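Local coordinates for protein putative aspartate aminotransferase (Thermus thermophilus, PDB 1IUG) that probably transfers amino groups between amino acids and 2-oxo acids, as a pyridoxal-phosphate-dependent aminotransferase of class V thought to act on aspartate, at residues L5-V10 and V308-Q313; G268-L273 and M340-L345; A286-E291 and G318-L323. One frame throughout, in Å; residues are numbered along the deposited sequence.

Interaction 1: L5-V10 and V308-Q313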
ATOM      1  N   LEU A   5      14.564 -17.513   5.588  1.00 27.46           N
ATOM      2  CA  LEU A   5      15.328 -17.801   4.378  1.00 27.38           C
ATOM      3  C   LEU A   5      14.485 -17.763   3.107  1.00 27.02           C
ATOM      4  O   LEU A   5      14.825 -18.396   2.109  1.00 29.29           O
ATOM      5  CB  LEU A   5      16.028 -19.160   4.517  1.00 26.43           C
ATOM      6  CG  LEU A   5      16.955 -19.308   5.734  1.00 28.14           C
ATOM      7  CD1 LEU A   5      17.438 -20.751   5.865  1.00 28.26           C
ATOM      8  CD2 LEU A   5      18.137 -18.341   5.629  1.00 26.59           C
ATOM      9  N   THR A   6      13.393 -17.009   3.148  1.00 27.29           N
ATOM     10  CA  THR A   6      12.493 -16.875   2.006  1.00 28.17           C
ATOM     11  C   THR A   6      12.877 -15.663   1.165  1.00 27.80           C
ATOM     12  O   THR A   6      13.375 -14.666   1.686  1.00 26.96           O
ATOM     13  CB  THR A   6      11.031 -16.705   2.458  1.00 29.21           C
ATOM     14  OG1 THR A   6      10.952 -15.652   3.425  1.00 29.94           O
ATOM     15  CG2 THR A   6      10.489 -18.001   3.063  1.00 29.92           C
ATOM     16  N   PRO A   7      12.658 -15.740  -0.155  1.00 27.92           N
ATOM     17  CA  PRO A   7      12.985 -14.639  -1.066  1.00 28.02           C
ATOM     18  C   PRO A   7      11.949 -13.512  -1.016  1.00 27.91           C
ATOM     19  O   PRO A   7      11.498 -13.025  -2.054  1.00 27.35           O
ATOM     20  CB  PRO A   7      13.009 -15.331  -2.425  1.00 26.95           C
ATOM     21  CG  PRO A   7      11.934 -16.348  -2.281  1.00 28.59           C
ATOM     22  CD  PRO A   7      12.196 -16.920  -0.908  1.00 29.14           C
ATOM     23  N   GLY A   8      11.596 -13.095   0.199  1.00 27.13           N
ATOM     24  CA  GLY A   8      10.616 -12.037   0.372  1.00 26.30           C
ATOM     25  C   GLY A   8       9.340 -12.508   1.050  1.00 27.29           C
ATOM     26  O   GLY A   8       8.689 -13.437   0.558  1.00 27.77           O
ATOM     27  N   PRO A   9       8.997 -11.948   2.229  1.00 27.42           N
ATOM     28  CA  PRO A   9       9.750 -10.913   2.947  1.00 26.04           C
ATOM     29  C   PRO A   9      11.100 -11.442   3.423  1.00 26.57           C
ATOM     30  O   PRO A   9      11.347 -12.655   3.416  1.00 25.29           O
ATOM     31  CB  PRO A   9       8.835 -10.593   4.131  1.00 27.34           C
ATOM     32  CG  PRO A   9       7.470 -10.833   3.567  1.00 27.57           C
ATOM     33  CD  PRO A   9       7.675 -12.140   2.852  1.00 27.30           C
ATOM     34  N   VAL A  10      11.970 -10.533   3.842  1.00 26.90           N
ATOM     35  CA  VAL A  10      13.296 -10.916   4.302  1.00 26.05           C
ATOM     36  C   VAL A  10      13.635 -10.428   5.702  1.00 26.88           C
ATOM     37  O   VAL A  10      12.880  -9.685   6.331  1.00 25.04           O
ATOM     38  CB  VAL A  10      14.404 -10.378   3.354  1.00 26.08           C
ATOM     39  CG1 VAL A  10      14.219 -10.921   1.936  1.00 21.45           C
ATOM     40  CG2 VAL A  10      14.410  -8.849   3.361  1.00 24.19           C
ATOM     41  N   VAL A 308      12.704 -20.749   8.060  1.00 34.14           N
ATOM     42  CA  VAL A 308      11.533 -20.733   7.190  1.00 33.61           C
ATOM     43  C   VAL A 308      12.021 -20.708   5.749  1.00 32.89           C
ATOM     44  O   VAL A 308      12.819 -19.841   5.369  1.00 30.60           O
ATOM     45  CB  VAL A 308      10.641 -19.489   7.437  1.00 34.35           C
ATOM     46  CG1 VAL A 308       9.394 -19.557   6.563  1.00 33.41           C
ATOM     47  CG2 VAL A 308      10.252 -19.392   8.913  1.00 34.84           C
ATOM     48  N   ILE A 309      11.552 -21.673   4.962  1.00 32.04           N
ATOM     49  CA  ILE A 309      11.927 -21.788   3.557  1.00 31.00           C
ATOM     50  C   ILE A 309      10.692 -21.689   2.664  1.00 32.42           C
ATOM     51  O   ILE A 309       9.565 -21.621   3.155  1.00 33.18           O
ATOM     52  CB  ILE A 309      12.649 -23.127   3.277  1.00 30.95           C
ATOM     53  CG1 ILE A 309      11.680 -24.304   3.454  1.00 28.08           C
ATOM     54  CG2 ILE A 309      13.851 -23.275   4.215  1.00 27.64           C
ATOM     55  CD1 ILE A 309      12.225 -25.622   2.962  1.00 28.49           C
ATOM     56  N   ALA A 310      10.902 -21.675   1.351  1.00 32.73           N
ATOM     57  CA  ALA A 310       9.791 -21.584   0.415  1.00 33.47           C
ATOM     58  C   ALA A 310       9.758 -22.769  -0.542  1.00 33.80           C
ATOM     59  O   ALA A 310      10.766 -23.447  -0.743  1.00 31.21           O
ATOM     60  CB  ALA A 310       9.858 -20.272  -0.360  1.00 33.94           C
ATOM     61  N   GLY A 311       8.587 -23.020  -1.119  1.00 35.85           N
ATOM     62  CA  GLY A 311       8.440 -24.125  -2.048  1.00 37.58           C
ATOM     63  C   GLY A 311       8.224 -23.665  -3.474  1.00 39.40           C
ATOM     64  O   GLY A 311       8.440 -22.498  -3.799  1.00 38.98           O
ATOM     65  N   GLY A 312       7.780 -24.590  -4.322  1.00 40.91           N
ATOM     66  CA  GLY A 312       7.532 -24.272  -5.716  1.00 42.09           C
ATOM     67  C   GLY A 312       6.129 -23.771  -5.992  1.00 43.15           C
ATOM     68  O   GLY A 312       5.222 -23.957  -5.182  1.00 43.02           O
ATOM     69  N   GLN A 313       5.961 -23.137  -7.148  1.00 45.15           N
ATOM     70  CA  GLN A 313       4.677 -22.589  -7.579  1.00 47.39           C
ATOM     71  C   GLN A 313       4.392 -23.084  -8.996  1.00 47.77           C
ATOM     72  O   GLN A 313       5.321 -23.407  -9.743  1.00 47.46           O
ATOM     73  CB  GLN A 313       4.728 -21.054  -7.559  1.00 49.10           C
ATOM     74  CG  GLN A 313       5.061 -20.446  -6.191  1.00 52.79           C
ATOM     75  CD  GLN A 313       6.207 -19.443  -6.252  1.00 55.12           C
ATOM     76  OE1 GLN A 313       6.045 -18.270  -5.904  1.00 56.35           O
ATOM     77  NE2 GLN A 313       7.375 -19.905  -6.689  1.00 54.90           N
TER

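Interaction 2: G268-L273 and M340-L345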
ATOM      1  N   GLY A 268      24.252 -27.478  -1.906  1.00 37.39           N
ATOM      2  CA  GLY A 268      23.239 -28.330  -2.506  1.00 40.42           C
ATOM      3  C   GLY A 268      23.791 -29.267  -3.565  1.00 43.75           C
ATOM      4  O   GLY A 268      23.438 -30.447  -3.601  1.00 42.72           O
ATOM      5  N   GLU A 269      24.666 -28.745  -4.422  1.00 45.71           N
ATOM      6  CA  GLU A 269      25.270 -29.534  -5.489  1.00 49.47           C
ATOM      7  C   GLU A 269      26.163 -30.659  -4.971  1.00 50.74           C
ATOM      8  O   GLU A 269      26.140 -31.762  -5.514  1.00 50.52           O
ATOM      9  CB  GLU A 269      26.039 -28.632  -6.452  1.00 51.37           C
ATOM     10  CG  GLU A 269      25.133 -27.710  -7.256  1.00 55.44           C
ATOM     11  CD  GLU A 269      25.895 -26.766  -8.168  1.00 58.47           C
ATOM     12  OE1 GLU A 269      26.991 -26.297  -7.781  1.00 59.65           O
ATOM     13  OE2 GLU A 269      25.391 -26.485  -9.275  1.00 60.33           O
ATOM     14  N   GLU A 270      26.942 -30.388  -3.924  1.00 52.03           N
ATOM     15  CA  GLU A 270      27.802 -31.420  -3.351  1.00 53.53           C
ATOM     16  C   GLU A 270      26.927 -32.484  -2.679  1.00 52.28           C
ATOM     17  O   GLU A 270      27.343 -33.631  -2.517  1.00 53.80           O
ATOM     18  CB  GLU A 270      28.797 -30.829  -2.345  1.00 56.38           C
ATOM     19  CG  GLU A 270      28.168 -30.290  -1.071  1.00 62.21           C
ATOM     20  CD  GLU A 270      29.178 -30.024   0.036  1.00 65.09           C
ATOM     21  OE1 GLU A 270      30.238 -29.418  -0.241  1.00 66.48           O
ATOM     22  OE2 GLU A 270      28.901 -30.418   1.189  1.00 65.82           O
ATOM     23  N   GLY A 271      25.711 -32.091  -2.303  1.00 49.90           N
ATOM     24  CA  GLY A 271      24.777 -33.012  -1.677  1.00 48.20           C
ATOM     25  C   GLY A 271      23.966 -33.790  -2.700  1.00 47.65           C
ATOM     26  O   GLY A 271      23.068 -34.553  -2.339  1.00 48.48           O
ATOM     27  N   GLY A 272      24.256 -33.567  -3.981  1.00 46.71           N
ATOM     28  CA  GLY A 272      23.561 -34.268  -5.045  1.00 45.59           C
ATOM     29  C   GLY A 272      22.276 -33.655  -5.576  1.00 44.77           C
ATOM     30  O   GLY A 272      21.548 -34.316  -6.318  1.00 44.20           O
ATOM     31  N   LEU A 273      21.988 -32.407  -5.212  1.00 43.60           N
ATOM     32  CA  LEU A 273      20.775 -31.743  -5.682  1.00 42.49           C
ATOM     33  C   LEU A 273      21.002 -31.102  -7.042  1.00 42.40           C
ATOM     34  O   LEU A 273      22.118 -30.702  -7.371  1.00 42.15           O
ATOM     35  CB  LEU A 273      20.311 -30.674  -4.693  1.00 42.76           C
ATOM     36  CG  LEU A 273      20.091 -31.074  -3.237  1.00 42.68           C
ATOM     37  CD1 LEU A 273      19.491 -29.896  -2.495  1.00 42.41           C
ATOM     38  CD2 LEU A 273      19.176 -32.279  -3.145  1.00 40.10           C
ATOM     39  N   MET A 340      23.672 -25.447   8.388  1.00 34.21           N
ATOM     40  CA  MET A 340      22.308 -25.904   8.639  1.00 34.34           C
ATOM     41  C   MET A 340      21.813 -26.685   7.427  1.00 34.37           C
ATOM     42  O   MET A 340      21.101 -27.680   7.564  1.00 33.94           O
ATOM     43  CB  MET A 340      21.379 -24.712   8.875  1.00 34.56           C
ATOM     44  CG  MET A 340      19.936 -25.102   9.180  1.00 34.09           C
ATOM     45  SD  MET A 340      18.780 -23.738   8.979  1.00 35.64           S
ATOM     46  CE  MET A 340      19.229 -22.700  10.376  1.00 35.77           C
ATOM     47  N   PHE A 341      22.174 -26.198   6.243  1.00 34.42           N
ATOM     48  CA  PHE A 341      21.790 -26.832   4.993  1.00 35.66           C
ATOM     49  C   PHE A 341      22.473 -28.204   4.930  1.00 35.89           C
ATOM     50  O   PHE A 341      21.848 -29.185   4.540  1.00 33.43           O
ATOM     51  CB  PHE A 341      22.188 -25.938   3.809  1.00 34.67           C
ATOM     52  CG  PHE A 341      21.562 -26.332   2.495  1.00 35.02           C
ATOM     53  CD1 PHE A 341      20.521 -27.261   2.440  1.00 33.97           C
ATOM     54  CD2 PHE A 341      22.027 -25.782   1.303  1.00 35.71           C
ATOM     55  CE1 PHE A 341      19.960 -27.636   1.223  1.00 33.15           C
ATOM     56  CE2 PHE A 341      21.467 -26.155   0.076  1.00 35.41           C
ATOM     57  CZ  PHE A 341      20.433 -27.085   0.039  1.00 33.13           C
ATOM     58  N   ARG A 342      23.734 -28.269   5.364  1.00 38.50           N
ATOM     59  CA  ARG A 342      24.483 -29.527   5.393  1.00 42.14           C
ATOM     60  C   ARG A 342      23.710 -30.537   6.236  1.00 42.13           C
ATOM     61  O   ARG A 342      23.448 -31.650   5.795  1.00 41.69           O
ATOM     62  CB  ARG A 342      25.857 -29.349   6.051  1.00 46.59           C
ATOM     63  CG  ARG A 342      26.878 -28.506   5.313  1.00 52.18           C
ATOM     64  CD  ARG A 342      27.210 -29.065   3.943  1.00 57.27           C
ATOM     65  NE  ARG A 342      28.599 -28.823   3.534  1.00 61.57           N
ATOM     66  CZ  ARG A 342      29.248 -27.661   3.621  1.00 62.83           C
ATOM     67  NH1 ARG A 342      28.661 -26.577   4.115  1.00 64.49           N
ATOM     68  NH2 ARG A 342      30.499 -27.582   3.190  1.00 65.01           N
ATOM     69  N   GLU A 343      23.345 -30.126   7.450  1.00 42.30           N
ATOM     70  CA  GLU A 343      22.613 -30.984   8.380  1.00 42.68           C
ATOM     71  C   GLU A 343      21.290 -31.509   7.834  1.00 42.43           C
ATOM     72  O   GLU A 343      20.957 -32.675   8.034  1.00 41.53           O
ATOM     73  CB  GLU A 343      22.381 -30.258   9.708  1.00 42.99           C
ATOM     74  CG  GLU A 343      23.668 -29.892  10.436  1.00 44.81           C
ATOM     75  CD  GLU A 343      23.440 -29.361  11.845  1.00 45.79           C
ATOM     76  OE1 GLU A 343      22.269 -29.215  12.259  1.00 44.54           O
ATOM     77  OE2 GLU A 343      24.446 -29.093  12.540  1.00 46.92           O
ATOM     78  N   VAL A 344      20.536 -30.644   7.158  1.00 42.22           N
ATOM     79  CA  VAL A 344      19.252 -31.035   6.576  1.00 42.71           C
ATOM     80  C   VAL A 344      19.469 -32.080   5.481  1.00 44.44           C
ATOM     81  O   VAL A 344      18.665 -32.999   5.321  1.00 43.08           O
ATOM     82  CB  VAL A 344      18.502 -29.811   5.994  1.00 41.92           C
ATOM     83  CG1 VAL A 344      17.264 -30.252   5.228  1.00 40.94           C
ATOM     84  CG2 VAL A 344      18.103 -28.870   7.116  1.00 41.74           C
ATOM     85  N   LEU A 345      20.570 -31.937   4.748  1.00 45.64           N
ATOM     86  CA  LEU A 345      20.922 -32.856   3.675  1.00 48.18           C
ATOM     87  C   LEU A 345      21.279 -34.244   4.223  1.00 50.16           C
ATOM     88  O   LEU A 345      20.834 -35.260   3.689  1.00 50.09           O
ATOM     89  CB  LEU A 345      22.078 -32.277   2.852  1.00 47.27           C
ATOM     90  CG  LEU A 345      21.757 -31.711   1.463  1.00 47.42           C
ATOM     91  CD1 LEU A 345      20.404 -31.030   1.440  1.00 47.18           C
ATOM     92  CD2 LEU A 345      22.855 -30.759   1.028  1.00 46.58           C
TER

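Interaction 3: A286-E291 and G318-L323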
ATOM      1  N   ALA A 286      17.384 -22.145  -6.071  1.00 33.07           N
ATOM      2  CA  ALA A 286      16.301 -23.096  -6.292  1.00 33.41           C
ATOM      3  C   ALA A 286      16.828 -24.493  -6.597  1.00 34.22           C
ATOM      4  O   ALA A 286      17.722 -24.660  -7.428  1.00 33.63           O
ATOM      5  CB  ALA A 286      15.398 -22.607  -7.417  1.00 34.09           C
ATOM      6  N   PHE A 287      16.259 -25.492  -5.924  1.00 33.80           N
ATOM      7  CA  PHE A 287      16.674 -26.881  -6.102  1.00 33.09           C
ATOM      8  C   PHE A 287      15.522 -27.829  -6.393  1.00 33.76           C
ATOM      9  O   PHE A 287      14.411 -27.648  -5.891  1.00 32.07           O
ATOM     10  CB  PHE A 287      17.374 -27.403  -4.843  1.00 32.56           C
ATOM     11  CG  PHE A 287      18.633 -26.671  -4.489  1.00 33.39           C
ATOM     12  CD1 PHE A 287      18.649 -25.774  -3.426  1.00 33.20           C
ATOM     13  CD2 PHE A 287      19.804 -26.894  -5.199  1.00 32.87           C
ATOM     14  CE1 PHE A 287      19.820 -25.108  -3.074  1.00 35.91           C
ATOM     15  CE2 PHE A 287      20.980 -26.236  -4.858  1.00 35.75           C
ATOM     16  CZ  PHE A 287      20.990 -25.338  -3.792  1.00 35.92           C
ATOM     17  N   TYR A 288      15.802 -28.850  -7.198  1.00 35.12           N
ATOM     18  CA  TYR A 288      14.809 -29.877  -7.494  1.00 37.09           C
ATOM     19  C   TYR A 288      14.880 -30.850  -6.319  1.00 37.26           C
ATOM     20  O   TYR A 288      15.974 -31.185  -5.851  1.00 35.02           O
ATOM     21  CB  TYR A 288      15.151 -30.628  -8.788  1.00 36.35           C
ATOM     22  CG  TYR A 288      14.685 -29.946 -10.050  1.00 37.92           C
ATOM     23  CD1 TYR A 288      15.600 -29.382 -10.940  1.00 37.09           C
ATOM     24  CD2 TYR A 288      13.328 -29.868 -10.361  1.00 38.28           C
ATOM     25  CE1 TYR A 288      15.176 -28.758 -12.112  1.00 36.88           C
ATOM     26  CE2 TYR A 288      12.892 -29.245 -11.531  1.00 39.17           C
ATOM     27  CZ  TYR A 288      13.824 -28.693 -12.400  1.00 38.58           C
ATOM     28  OH  TYR A 288      13.401 -28.071 -13.551  1.00 40.34           O
ATOM     29  N   LEU A 289      13.722 -31.252  -5.808  1.00 39.11           N
ATOM     30  CA  LEU A 289      13.663 -32.198  -4.700  1.00 42.87           C
ATOM     31  C   LEU A 289      14.202 -33.556  -5.141  1.00 45.63           C
ATOM     32  O   LEU A 289      13.975 -33.983  -6.274  1.00 44.79           O
ATOM     33  CB  LEU A 289      12.218 -32.367  -4.216  1.00 42.21           C
ATOM     34  CG  LEU A 289      11.634 -31.307  -3.283  1.00 40.65           C
ATOM     35  CD1 LEU A 289      10.136 -31.511  -3.159  1.00 41.47           C
ATOM     36  CD2 LEU A 289      12.301 -31.387  -1.922  1.00 38.29           C
ATOM     37  N   PRO A 290      14.966 -34.231  -4.264  1.00 49.55           N
ATOM     38  CA  PRO A 290      15.519 -35.546  -4.603  1.00 52.02           C
ATOM     39  C   PRO A 290      14.376 -36.535  -4.817  1.00 54.56           C
ATOM     40  O   PRO A 290      13.263 -36.333  -4.320  1.00 55.22           O
ATOM     41  CB  PRO A 290      16.330 -35.908  -3.360  1.00 52.34           C
ATOM     42  CG  PRO A 290      16.733 -34.578  -2.813  1.00 52.19           C
ATOM     43  CD  PRO A 290      15.473 -33.770  -2.960  1.00 50.37           C
ATOM     44  N   GLU A 291      14.653 -37.599  -5.561  1.00 56.76           N
ATOM     45  CA  GLU A 291      13.649 -38.616  -5.847  1.00 58.58           C
ATOM     46  C   GLU A 291      13.134 -39.288  -4.571  1.00 57.63           C
ATOM     47  O   GLU A 291      13.922 -39.756  -3.746  1.00 57.82           O
ATOM     48  CB  GLU A 291      14.232 -39.671  -6.793  1.00 60.94           C
ATOM     49  CG  GLU A 291      13.189 -40.530  -7.485  1.00 65.33           C
ATOM     50  CD  GLU A 291      12.265 -39.714  -8.374  1.00 67.96           C
ATOM     51  OE1 GLU A 291      12.759 -39.104  -9.349  1.00 69.01           O
ATOM     52  OE2 GLU A 291      11.047 -39.679  -8.091  1.00 69.08           O
ATOM     53  N   GLY A 318       5.435 -28.618  -5.357  1.00 49.82           N
ATOM     54  CA  GLY A 318       5.730 -29.945  -4.844  1.00 48.99           C
ATOM     55  C   GLY A 318       6.966 -30.606  -5.439  1.00 49.25           C
ATOM     56  O   GLY A 318       7.349 -31.697  -5.012  1.00 49.83           O
ATOM     57  N   LYS A 319       7.610 -29.940  -6.396  1.00 48.47           N
ATOM     58  CA  LYS A 319       8.797 -30.480  -7.051  1.00 47.76           C
ATOM     59  C   LYS A 319      10.122 -29.842  -6.616  1.00 45.76           C
ATOM     60  O   LYS A 319      11.185 -30.433  -6.817  1.00 43.67           O
ATOM     61  CB  LYS A 319       8.674 -30.336  -8.575  1.00 50.33           C
ATOM     62  CG  LYS A 319       7.593 -31.177  -9.237  1.00 54.36           C
ATOM     63  CD  LYS A 319       7.823 -32.664  -8.994  1.00 57.72           C
ATOM     64  CE  LYS A 319       6.763 -33.550  -9.659  1.00 59.32           C
ATOM     65  NZ  LYS A 319       5.716 -32.796 -10.411  1.00 59.17           N
ATOM     66  N   VAL A 320      10.068 -28.639  -6.045  1.00 43.43           N
ATOM     67  CA  VAL A 320      11.287 -27.927  -5.642  1.00 42.20           C
ATOM     68  C   VAL A 320      11.207 -27.179  -4.305  1.00 40.78           C
ATOM     69  O   VAL A 320      10.146 -27.100  -3.683  1.00 41.31           O
ATOM     70  CB  VAL A 320      11.696 -26.867  -6.714  1.00 42.63           C
ATOM     71  CG1 VAL A 320      11.851 -27.500  -8.092  1.00 42.78           C
ATOM     72  CG2 VAL A 320      10.677 -25.732  -6.756  1.00 42.85           C
ATOM     73  N   PHE A 321      12.354 -26.650  -3.872  1.00 38.72           N
ATOM     74  CA  PHE A 321      12.431 -25.865  -2.647  1.00 36.23           C
ATOM     75  C   PHE A 321      13.365 -24.699  -2.860  1.00 35.41           C
ATOM     76  O   PHE A 321      14.235 -24.769  -3.734  1.00 34.22           O
ATOM     77  CB  PHE A 321      12.827 -26.696  -1.436  1.00 33.74           C
ATOM     78  CG  PHE A 321      14.248 -27.133  -1.358  1.00 33.66           C
ATOM     79  CD1 PHE A 321      15.161 -26.474  -0.545  1.00 32.69           C
ATOM     80  CD2 PHE A 321      14.667 -28.261  -2.055  1.00 34.48           C
ATOM     81  CE1 PHE A 321      16.468 -26.931  -0.422  1.00 34.32           C
ATOM     82  CE2 PHE A 321      15.972 -28.729  -1.940  1.00 34.36           C
ATOM     83  CZ  PHE A 321      16.874 -28.062  -1.121  1.00 35.22           C
ATOM     84  N   ARG A 322      13.227 -23.623  -2.097  1.00 34.13           N
ATOM     85  CA  ARG A 322      14.085 -22.484  -2.301  1.00 33.34           C
ATOM     86  C   ARG A 322      14.562 -21.872  -1.046  1.00 31.94           C
ATOM     87  O   ARG A 322      13.897 -21.804  -0.018  1.00 30.49           O
ATOM     88  CB  ARG A 322      13.406 -21.447  -3.178  1.00 32.73           C
ATOM     89  CG  ARG A 322      13.172 -21.962  -4.593  1.00 34.50           C
ATOM     90  CD  ARG A 322      12.322 -21.003  -5.382  1.00 36.66           C
ATOM     91  NE  ARG A 322      10.960 -21.018  -4.881  1.00 36.85           N
ATOM     92  CZ  ARG A 322      10.215 -19.914  -4.720  1.00 35.53           C
ATOM     93  NH1 ARG A 322      10.707 -18.732  -5.042  1.00 34.77           N
ATOM     94  NH2 ARG A 322       8.987 -20.024  -4.233  1.00 36.09           N
ATOM     95  N   LEU A 323      15.785 -21.448  -1.204  1.00 32.14           N
ATOM     96  CA  LEU A 323      16.569 -20.866  -0.162  1.00 32.48           C
ATOM     97  C   LEU A 323      17.063 -19.509  -0.564  1.00 32.64           C
ATOM     98  O   LEU A 323      17.443 -19.284  -1.709  1.00 34.10           O
ATOM     99  CB  LEU A 323      17.749 -21.771   0.189  1.00 35.09           C
ATOM    100  CG  LEU A 323      17.426 -23.141   0.800  1.00 37.61           C
ATOM    101  CD1 LEU A 323      18.702 -23.946   1.001  1.00 39.10           C
ATOM    102  CD2 LEU A 323      16.673 -22.995   2.113  1.00 39.00           C
TER

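Interaction 1: L5-V10 and V308-Q313
With its hydroxyl wedged between the backbone N and the carbonyl carbon (chi1 51°), T6 turns its methyl onto the 308-313 backbone, while V308 swings CG1 anti to its own backbone N (chi1 -177°) to meet that methyl. T6 CG2 thus lies 3.7 Å from I309 C, with V308 CG1 and A310 CB close by. The same torsion sends T6 OG1 back into its own loop, where it donates to P9 O at 3.0 Å, beyond the cis peptide that precedes P9. A serine here would probably keep that bond but open a gap beside I309 and A310 where the methyl now packs. P7, at the centre of an inverse gamma turn, adds CD, 4.1 Å from A310 CB. The polar link is L5 N to V308 O, 2.9 Å long and bent at the hydrogen. It prolongs the parallel pairing of strands 3-4 and 307-311 as the first strand ends. T6 and V308 also pack on H26 and T29 of the second subunit, and P7 lies against R322, the predicted substrate-binding arginine. I309 packs on Y295, V298 and F302 of helix 295-303 and on L323 of strand 320-323.

Interaction 2: G268-L273 and M340-L345
F341 and L345, one turn apart on helix 331-348, close over the end of helix 250-270. The F341 ring brings CE2 to 3.7 Å from G268 N and CZ to 3.9 Å from L273 CD1, both approaches being oblique. L345 works alongside: its CD1 is 4.2 Å from L273 CD1, and its CD2 lies 4.0 Å from G271 CA. The fit is close, for a CB on G271 would collide with L345 CD2, and one on G268 would come near F341 CE2.

Farther out, toward solvent, E270 and R342 form a salt bridge. E270 OE2 is 2.9 Å from R342 NE, but the hydrogen bond within it is weak, with an angle of 126° at the hydrogen, and the carboxylate and guanidinium planes stand 80° apart. R342 bends at chi2 and chi3 to bring NE across to the extended E270 chain.

What positions L273 is the helix end just before it. G272 adopts positive phi, and L273 N and G272 N bond back to G268 O and E269 O, which turns the leucine inward onto F321 and P290. V267, just before G268 on helix 250-270, packs on F341, R342 and L345. Here a Schellman motif ends one helix, and the leucine that follows it packs between helix 331-348 and the sheet holding strand 320-323, in the smaller domain of this fold-type I enzyme.

Interaction 3: A286-E291 and G318-L323
F287 and F321 face each other as the hydrogen-bonded pair of two antiparallel strands, and the densest packing gathers round them. F287 N donates to F321 O at 3.1 Å along an almost straight line (171°), and F321 N returns a bond to F287 O. V320 CB also crowds F287 O at 2.9 Å, a short approach that may reflect strain or coordinate error. Both rings lie on the same side of the sheet. F321 CG sits between its backbone N and carbonyl carbon (chi1 73°), which leans the ring across toward strand 286-288 until CE2 is 3.5 Å from F287 CB. The planes are inclined by 32°, with centroids 5.4 Å apart, an oblique meeting. F341 and Y295 pack on F321 from two helices. L289, though partly exposed, is well packed too: its CD2 meets F321 CD2 obliquely, its CD1 packs against the carbonyl oxygen of G318, and its N bonds to K319 O in a straight link of 2.9 Å.

The loose side lies at G318, K319 and the outer part of Y288. Y288 diverges from V320 at CB, yet the side chains run side by side, with Y288 CD2 3.6 Å from V320 CG1. The ammonium end of K319 leads away from the 286-291 segment in an exposed turn.

On the sheet face opposite the phenylalanines, A286 CB rests 3.7 Å from R322 CG, at the base of the arginine chain. Beyond that point the chain bends at chi3, and its guanidinium turns to G311 O, with a weak further bond to T132 O. This is an antiparallel ladder with one hydrophobic side under helices and, on the other, an arginine predicted to bind substrate, consistent with the carboxylate-binding arginine of fold-type I aminotransferases.

In the fold
Interactions 1 and 3 belong to one sheet: strand 307-311 pairs with strand 3-4 on one flank and with 320-323 on the other, and R322 joins them through A310 O and G311 O. Interaction 2 lies outside that sheet, on the helices, but its L273 and F341 reach F321, L323 and F287, so interactions 2 and 3 share an apolar layer; their centres are about 12 Å apart. Both sheet contacts are mainly buried and use backbone hydrogen bonds, with methyl packing in interaction 1 and aromatic packing in interaction 3. The helix contact, partly exposed, adds a salt bridge at its rim. Among the three, interaction 1 alone touches the second subunit.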